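CDA peptide synthetase I (Streptomyces coelicolor, PDB 5DU9) is a nonribosomal peptide synthetase, represented here by its condensation domain. Local coordinates at residues W121-R124 with D125-T128. The protein carries 1 engineered substitution. Residues are numbered along the deposited sequence; the frame is centred on the assembly and turned at random.
Sequences WMDR and DRAT
Trp121 and Asp125 meet one helical turn apart because both side chains leave the backbone with CG opposite N (chi1 -163° and -177°). The six-membered part of the indole reaches Asp125, with CZ3 of Trp121 3.7 Å from CB of Asp125. CH2 of Trp121 lies 3.8 Å from OD1 of Asp125. Ring and carboxylate planes are only 10° apart. Tyr153 and Ser139 hydrogen-bond to this carboxylate and Arg33 forms a salt bridge with it, which should fix its rotation and favour the charged form. The contact lies on the last part of helix 114-126 and the residues that follow, and this helix is the crossover of a beta-alpha-beta unit with strands 103-107 and 138-146. Trp121 also packs edge-to-face on Phe143 of the second strand. Asp125 N donates to Trp121 O at 3.0 Å, and Arg126 N to Met122 O at 2.9 Å. Beyond this the pattern weakens: Ala127 N makes weak bonds to both Asp123 O and Arg124 O. Thr128 OG1 lies 3.1 Å from Arg124 O. Asp123 and Arg126 run side by side. OD1 of Asp123 sits at the guanidinium edge in a long salt bridge, 3.8 Å from NH2 of Arg126. A water links the same two atoms, donating to OD1 and weakly accepting from NH2. NE2 of Gln119 also hydrogen-bonds to OD1 of Asp123, and NH1 of Arg126 donates to Pro241 O.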
loop_
_atom_site.group_PDB
_atom_site.type_symbol
_atom_site.label_atom_id
_atom_site.label_comp_id
_atom_site.label_asym_id
_atom_site.label_seq_id
_atom_site.Cartn_x
_atom_site.Cartn_y
_atom_site.Cartn_z
ATOM N N TRP A 121 15.647 -5.316 12.166
ATOM C CA TRP A 121 14.686 -5.305 13.266
ATOM C C TRP A 121 13.256 -5.292 12.739
ATOM O O TRP A 121 12.393 -6.025 13.230
ATOM C CB TRP A 121 14.914 -4.092 14.174
ATOM C CG TRP A 121 14.245 -4.220 15.510
ATOM C CD1 TRP A 121 14.829 -4.600 16.683
ATOM C CD2 TRP A 121 12.865 -3.977 15.810
ATOM N NE1 TRP A 121 13.899 -4.607 17.695
ATOM C CE2 TRP A 121 12.687 -4.232 17.184
ATOM C CE3 TRP A 121 11.764 -3.572 15.050
ATOM C CZ2 TRP A 121 11.453 -4.089 17.814
ATOM C CZ3 TRP A 121 10.541 -3.436 15.678
ATOM C CH2 TRP A 121 10.397 -3.694 17.046
ATOM N N MET A 122 13.009 -4.451 11.738
ATOM C CA MET A 122 11.679 -4.330 11.159
ATOM C C MET A 122 11.271 -5.622 10.451
ATOM O O MET A 122 10.120 -6.045 10.537
ATOM C CB MET A 122 11.627 -3.148 10.187
ATOM C CG MET A 122 11.767 -1.793 10.869
ATOM S SD MET A 122 11.583 -0.388 9.751
ATOM C CE MET A 122 13.099 -0.483 8.809
ATOM N N ASP A 123 12.216 -6.249 9.761
ATOM C CA ASP A 123 11.944 -7.506 9.070
ATOM C C ASP A 123 11.556 -8.606 10.055
ATOM O O ASP A 123 10.651 -9.397 9.795
ATOM C CB ASP A 123 13.161 -7.949 8.257
ATOM C CG ASP A 123 13.413 -7.069 7.051
ATOM O OD1 ASP A 123 12.474 -6.379 6.606
ATOM O OD2 ASP A 123 14.552 -7.078 6.541
ATOM N N ARG A 124 12.245 -8.655 11.187
ATOM C CA ARG A 124 11.953 -9.656 12.201
ATOM C C ARG A 124 10.616 -9.363 12.884
ATOM O O ARG A 124 9.882 -10.279 13.246
ATOM C CB ARG A 124 13.089 -9.718 13.220
ATOM C CG ARG A 124 14.379 -10.262 12.625
ATOM C CD ARG A 124 15.566 -10.087 13.554
ATOM N NE ARG A 124 15.493 -10.973 14.712
ATOM C CZ ARG A 124 15.935 -12.228 14.730
ATOM N NH1 ARG A 124 16.482 -12.768 13.647
ATOM N NH2 ARG A 124 15.825 -12.952 15.835
ATOM N N ASP A 125 10.289 -8.088 13.047
ATOM C CA ASP A 125 8.999 -7.726 13.617
ATOM C C ASP A 125 7.874 -8.129 12.672
ATOM O O ASP A 125 6.866 -8.697 13.097
ATOM C CB ASP A 125 8.926 -6.226 13.907
ATOM C CG ASP A 125 7.618 -5.830 14.568
ATOM O OD1 ASP A 125 7.535 -5.911 15.811
ATOM O OD2 ASP A 125 6.671 -5.462 13.842
ATOM N N ARG A 126 8.063 -7.839 11.389
ATOM C CA ARG A 126 7.060 -8.127 10.368
ATOM C C ARG A 126 6.781 -9.625 10.265
ATOM O O ARG A 126 5.718 -10.033 9.800
ATOM C CB ARG A 126 7.522 -7.563 9.015
ATOM C CG ARG A 126 6.917 -8.226 7.782
ATOM C CD ARG A 126 7.180 -7.407 6.515
ATOM N NE ARG A 126 8.529 -7.594 5.967
ATOM C CZ ARG A 126 8.812 -8.196 4.811
ATOM N NH1 ARG A 126 7.852 -8.691 4.034
ATOM N NH2 ARG A 126 10.075 -8.302 4.418
ATOM N N ALA A 127 7.732 -10.432 10.720
ATOM C CA ALA A 127 7.597 -11.887 10.693
ATOM C C ALA A 127 6.857 -12.420 11.922
ATOM O O ALA A 127 6.622 -13.625 12.036
ATOM C CB ALA A 127 8.969 -12.534 10.586
ATOM N N THR A 128 6.497 -11.525 12.837
ATOM C CA THR A 128 5.849 -11.913 14.086
ATOM C C THR A 128 4.327 -11.923 13.936
ATOM O O THR A 128 3.730 -10.887 13.642
ATOM C CB THR A 128 6.236 -10.957 15.234
ATOM O OG1 THR A 128 7.662 -10.926 15.378
ATOM C CG2 THR A 128 5.610 -11.404 16.548
HETATM O O HOH W 1 12.089 -6.639 4.103
#